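Local coordinates for putative uncharacterized protein (Bacteroides thetaiotaomicron, PDB 2RBK) that probably acts as a magnesium-dependent phosphatase of the haloacid dehalogenase superfamily, holding a vanadate-type ligand and a magnesium ion in its active site, at residues A28-H33 / R59-G64; Q87-A92 / P164-C169. All blocks are in the same frame, centred on the assembly; numbering follows the deposited sequence.

How the contacts relate
Contact 1 and contact 2 each set a helix against a loop that leads into a strand, in two different parts of the chain. Contact 1 lies in the Rossmann-like core, where helix 23-34 meets the loop between helix 54-58 and strand 64-67, beside the mixed sheet whose strand 4-7 leads directly into Asp8 and Asp10, two of the magnesium ligands. Contact 2 joins helix 87-100 to the loop before strand 170-172, in the part that, as in Cof-type relatives, probably forms the cap. Contact 1 closes before contact 2 opens along the sequence. The centres of contact 1 and contact 2 are about 38 Å apart, on opposite sides of the chain's centre, and the two do not touch; each belongs to a different part of the fold.

Contact 1 (A28-H33 / R59-G64); sequences ALEAAH and RNLIDG
His33 and Leu61 bring the backbones to within 6.5 Å between their CA atoms, where a helix runs past an irregular loop. Helix 54-58 has just ended here: Asn60 has positive phi and closes the last turn as a Schellman motif. Leu61 follows and sends its side chain across the helix, CD2 lying 3.7 Å from CB of His33 while CD1 approaches Leu29, 4.3 Å from its CB. The Leu61 side chain crosses that of Glu30 at about a right angle. In this Rossmann-like core the contact sets helix 23-34 against the connection from helix 54-58 into strand 64-67, parallel to strand 38-42, and Leu56 of helix 54-58 touches both leucines. At the more exposed side, Arg59 NH1 in the conformer given here donates to Glu30 OE2 in a salt bridge, 2.9 Å and nearly straight at 166°. The oxygen lies in the guanidinium plane, yet the bond arrives from above the carboxylate, the two planes standing 87° apart. A bend at chi2 (-81°) brings the Glu30 carboxylate beside Leu61. One water donates to the same OE2 and to Arg59 O; a second, in the plane of the His33 ring, links ND1 to Leu61 O and Asp63 OD2, which also accepts from Ile39 N.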
loop_
_atom_site.group_PDB
_atom_site.type_symbol
_atom_site.label_atom_id
_atom_site.label_comp_id
_atom_site.label_asym_id
_atom_site.label_seq_id
_atom_site.Cartn_x
_atom_site.Cartn_y
_atom_site.Cartn_z
ATOM N N ALA A 28 16.643 -3.546 -12.606
ATOM C CA ALA A 28 15.575 -3.220 -13.523
ATOM C C ALA A 28 15.113 -1.787 -13.354
ATOM O O ALA A 28 14.848 -1.095 -14.342
ATOM C CB ALA A 28 14.409 -4.218 -13.317
ATOM N N LEU A 29 14.970 -1.331 -12.118
ATOM C CA LEU A 29 14.510 0.043 -11.872
ATOM C C LEU A 29 15.588 1.026 -12.287
ATOM O O LEU A 29 15.253 2.117 -12.806
ATOM C CB LEU A 29 13.984 0.202 -10.444
ATOM C CG LEU A 29 12.526 -0.126 -10.245
ATOM C CD1 LEU A 29 12.169 -1.544 -10.614
ATOM C CD2 LEU A 29 12.159 -0.028 -8.743
ATOM N N GLU A 30 16.858 0.721 -12.089
ATOM C CA GLU A 30 17.936 1.593 -12.609
ATOM C C GLU A 30 17.802 1.736 -14.118
ATOM O O GLU A 30 17.885 2.850 -14.669
ATOM C CB GLU A 30 19.300 0.997 -12.248
ATOM C CG GLU A 30 19.772 1.273 -10.838
ATOM C CD GLU A 30 20.396 2.628 -10.628
ATOM O OE1 GLU A 30 20.616 3.446 -11.571
ATOM O OE2 GLU A 30 20.639 3.000 -9.451
ATOM N N ALA A 31 17.597 0.592 -14.800
ATOM C CA ALA A 31 17.520 0.647 -16.252
ATOM C C ALA A 31 16.282 1.438 -16.709
ATOM O O ALA A 31 16.345 2.222 -17.646
ATOM C CB ALA A 31 17.467 -0.772 -16.815
ATOM N N ALA A 32 15.144 1.243 -16.022
ATOM C CA ALA A 32 13.913 1.946 -16.396
ATOM C C ALA A 32 14.065 3.443 -16.154
ATOM O O ALA A 32 13.605 4.275 -16.955
ATOM C CB ALA A 32 12.749 1.382 -15.647
ATOM N N HIS A 33 14.696 3.810 -15.058
ATOM C CA HIS A 33 14.894 5.237 -14.730
ATOM C C HIS A 33 15.653 5.942 -15.840
ATOM O O HIS A 33 15.338 7.054 -16.265
ATOM C CB HIS A 33 15.673 5.331 -13.410
ATOM C CG HIS A 33 16.080 6.763 -13.113
ATOM N ND1 HIS A 33 15.233 7.669 -12.574
ATOM C CD2 HIS A 33 17.275 7.368 -13.351
ATOM C CE1 HIS A 33 15.917 8.842 -12.491
ATOM N NE2 HIS A 33 17.143 8.684 -12.953
ATOM N N ARG A 59 19.441 5.573 -4.183
ATOM C CA ARG A 59 19.758 5.610 -5.615
ATOM C C ARG A 59 18.928 6.661 -6.330
ATOM O O ARG A 59 19.076 6.836 -7.544
ATOM C CB ARG A 59 19.578 4.216 -6.243
ATOM C CG ARG A 59 20.739 3.307 -5.960
ATOM C CD ARG A 59 20.495 1.851 -6.363
ATOM N NE ARG A 59 21.686 1.045 -6.101
ATOM C CZ ARG A 59 22.699 0.898 -6.906
ATOM N NH1 ARG A 59 22.742 1.476 -8.107
ATOM N NH2 ARG A 59 23.715 0.155 -6.518
ATOM N N ASN A 60 18.036 7.362 -5.641
ATOM C CA ASN A 60 17.228 8.425 -6.223
ATOM C C ASN A 60 16.397 7.955 -7.407
ATOM O O ASN A 60 16.246 8.638 -8.395
ATOM C CB ASN A 60 18.075 9.631 -6.553
ATOM C CG ASN A 60 18.520 10.332 -5.287
ATOM O OD1 ASN A 60 17.640 10.831 -4.571
ATOM N ND2 ASN A 60 19.847 10.275 -5.034
ATOM N N LEU A 61 15.815 6.757 -7.254
ATOM C CA LEU A 61 15.033 6.128 -8.322
ATOM C C LEU A 61 13.516 6.328 -8.230
ATOM O O LEU A 61 12.830 6.004 -9.190
ATOM C CB LEU A 61 15.277 4.592 -8.324
ATOM C CG LEU A 61 16.728 4.232 -8.650
ATOM C CD1 LEU A 61 16.922 2.730 -8.498
ATOM C CD2 LEU A 61 17.178 4.711 -10.033
ATOM N N ILE A 62 12.991 6.842 -7.132
ATOM C CA ILE A 62 11.548 6.994 -6.948
ATOM C C ILE A 62 11.142 8.428 -7.227
ATOM O O ILE A 62 11.725 9.358 -6.685
ATOM C CB ILE A 62 11.126 6.544 -5.543
ATOM C CG1 ILE A 62 11.408 5.047 -5.334
ATOM C CG2 ILE A 62 9.672 6.886 -5.268
ATOM C CD1 ILE A 62 11.440 4.636 -3.896
ATOM N N ASP A 63 10.125 8.583 -8.085
ATOM C CA ASP A 63 9.612 9.898 -8.514
ATOM C C ASP A 63 8.417 10.372 -7.711
ATOM O O ASP A 63 8.046 11.558 -7.837
ATOM C CB ASP A 63 9.292 9.850 -10.004
ATOM C CG ASP A 63 10.535 9.534 -10.807
ATOM O OD1 ASP A 63 11.549 10.291 -10.696
ATOM O OD2 ASP A 63 10.559 8.502 -11.516
ATOM N N GLY A 64 7.768 9.532 -6.934
ATOM C CA GLY A 64 6.616 9.947 -6.130
ATOM C C GLY A 64 6.046 8.763 -5.405
ATOM O O GLY A 64 6.387 7.611 -5.670
HETATM O O HOH W 1 21.159 5.661 -9.114
HETATM O O HOH W 2 12.832 7.052 -11.719
#

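Contact 2 (Q87-A92 / P164-C169); sequences QEEVKA and PSIPTC
Hydrogen bonding between Glu89 and Thr168 dominates this contact. Thr168 OG1 donates to Glu89 OE2 over 2.6 Å, reaching it on the syn side and 27° out of the carboxylate plane. The backbone Thr168 N also donates to Glu89 OE1 at 3.0 Å, a less certain bond because the position of that oxygen is in doubt. With CG set anti to the carbonyl carbon (chi1 -62°) and the chain extended beyond it, Glu89 stretches from the helix into the loop; OG1 of Thr168, between the backbone N and the carbonyl carbon (chi1 70°), faces the same carboxylate as the residue's N-H. The two side chains meet at about a right angle.

Van der Waals contacts fill in around the pair. Pro167 lays CD alongside the carboxylate, 3.6 Å from Glu89 CD, and Ile166 CG2 reaches the backbone Glu89 O at 3.7 Å. One turn further along the helix, Ala92 CB rests against Ser165, 3.7 Å from its CB, while Ile166 and Cys169 also touch Val181 of strand 180-182. The loop itself folds as a type I beta turn from Ile166 to Cys169, so a carboxylate from helix 87-100 receives the turn that leads into strand 170-172.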
loop_
_atom_site.group_PDB
_atom_site.type_symbol
_atom_site.label_atom_id
_atom_site.label_comp_id
_atom_site.label_asym_id
_atom_site.label_seq_id
_atom_site.Cartn_x
_atom_site.Cartn_y
_atom_site.Cartn_z
ATOM N N GLN A 87 -15.397 11.365 10.932
ATOM C CA GLN A 87 -15.111 11.119 12.345
ATOM C C GLN A 87 -16.062 10.076 12.924
ATOM O O GLN A 87 -15.657 9.297 13.807
ATOM C CB GLN A 87 -15.213 12.382 13.150
ATOM C CG GLN A 87 -14.339 12.233 14.424
ATOM C CD GLN A 87 -12.887 12.209 14.089
ATOM O OE1 GLN A 87 -12.461 12.825 13.086
ATOM N NE2 GLN A 87 -12.060 11.531 14.852
ATOM N N GLU A 88 -17.310 10.012 12.492
ATOM C CA GLU A 88 -18.204 8.992 13.029
ATOM C C GLU A 88 -17.651 7.603 12.784
ATOM O O GLU A 88 -17.868 6.675 13.598
ATOM C CB GLU A 88 -19.576 9.126 12.384
ATOM C CG GLU A 88 -20.477 10.157 12.881
ATOM C CD GLU A 88 -21.872 10.206 12.372
ATOM O OE1 GLU A 88 -22.313 9.306 11.616
ATOM O OE2 GLU A 88 -22.563 11.207 12.678
ATOM N N GLU A 89 -17.027 7.406 11.648
ATOM C CA GLU A 89 -16.516 6.069 11.272
ATOM C C GLU A 89 -15.227 5.778 12.022
ATOM O O GLU A 89 -14.983 4.616 12.394
ATOM C CB GLU A 89 -16.401 6.003 9.756
ATOM C CG GLU A 89 -17.758 6.169 9.100
ATOM C CD GLU A 89 -17.873 5.912 7.617
ATOM O OE1 GLU A 89 -17.423 4.931 7.100
ATOM O OE2 GLU A 89 -18.518 6.783 6.970
ATOM N N VAL A 90 -14.393 6.783 12.280
ATOM C CA VAL A 90 -13.247 6.593 13.168
ATOM C C VAL A 90 -13.699 6.126 14.553
ATOM O O VAL A 90 -13.204 5.152 15.108
ATOM C CB VAL A 90 -12.416 7.894 13.300
ATOM C CG1 VAL A 90 -11.290 7.734 14.314
ATOM C CG2 VAL A 90 -11.870 8.332 11.953
ATOM N N LYS A 91 -14.685 6.836 15.088
ATOM C CA LYS A 91 -15.195 6.511 16.435
ATOM C C LYS A 91 -15.815 5.133 16.453
ATOM O O LYS A 91 -15.612 4.384 17.425
ATOM C CB LYS A 91 -16.206 7.558 16.901
ATOM C CG LYS A 91 -15.629 8.950 17.151
ATOM C CD LYS A 91 -16.626 9.947 17.675
ATOM C CE LYS A 91 -16.127 11.343 17.903
ATOM N NZ LYS A 91 -14.835 11.602 18.593
ATOM N N ALA A 92 -16.531 4.752 15.396
ATOM C CA ALA A 92 -17.171 3.432 15.379
ATOM C C ALA A 92 -16.165 2.322 15.287
ATOM O O ALA A 92 -16.293 1.279 15.952
ATOM C CB ALA A 92 -18.183 3.343 14.255
ATOM N N PRO A 164 -21.226 -2.329 8.718
ATOM C CA PRO A 164 -22.358 -1.400 8.749
ATOM C C PRO A 164 -22.029 -0.133 9.497
ATOM O O PRO A 164 -22.699 0.863 9.226
ATOM C CB PRO A 164 -23.451 -2.138 9.542
ATOM C CG PRO A 164 -23.103 -3.545 9.177
ATOM C CD PRO A 164 -21.599 -3.591 9.329
ATOM N N SER A 165 -21.031 -0.173 10.386
ATOM C CA SER A 165 -20.695 1.104 11.027
ATOM C C SER A 165 -19.542 1.866 10.395
ATOM O O SER A 165 -19.235 2.962 10.856
ATOM C CB SER A 165 -20.387 0.869 12.510
ATOM O OG SER A 165 -21.403 0.035 13.061
ATOM N N ILE A 166 -18.964 1.398 9.284
ATOM C CA ILE A 166 -18.010 2.182 8.463
ATOM C C ILE A 166 -18.572 2.277 7.036
ATOM O O ILE A 166 -17.915 1.825 6.084
ATOM C CB ILE A 166 -16.540 1.662 8.528
ATOM C CG1 ILE A 166 -16.400 0.199 8.208
ATOM C CG2 ILE A 166 -15.977 1.966 9.934
ATOM C CD1 ILE A 166 -14.979 -0.322 7.818
ATOM N N PRO A 167 -19.774 2.859 6.863
ATOM C CA PRO A 167 -20.492 2.731 5.621
ATOM C C PRO A 167 -19.942 3.431 4.407
ATOM O O PRO A 167 -20.411 3.099 3.298
ATOM C CB PRO A 167 -21.856 3.331 5.918
ATOM C CG PRO A 167 -21.536 4.363 6.967
ATOM C CD PRO A 167 -20.570 3.613 7.855
ATOM N N THR A 168 -18.996 4.308 4.569
ATOM C CA THR A 168 -18.458 5.007 3.405
ATOM C C THR A 168 -16.993 4.710 3.160
ATOM O O THR A 168 -16.459 5.125 2.159
ATOM C CB THR A 168 -18.690 6.539 3.450
ATOM O OG1 THR A 168 -17.896 7.129 4.443
ATOM C CG2 THR A 168 -20.173 6.905 3.607
ATOM N N CYS A 169 -16.321 3.998 4.015
ATOM C CA CYS A 169 -14.888 3.754 3.895
ATOM C C CYS A 169 -14.592 2.630 2.906
ATOM O O CYS A 169 -15.364 1.701 2.690
ATOM C CB CYS A 169 -14.261 3.414 5.221
ATOM S SG CYS A 169 -14.187 4.698 6.426
#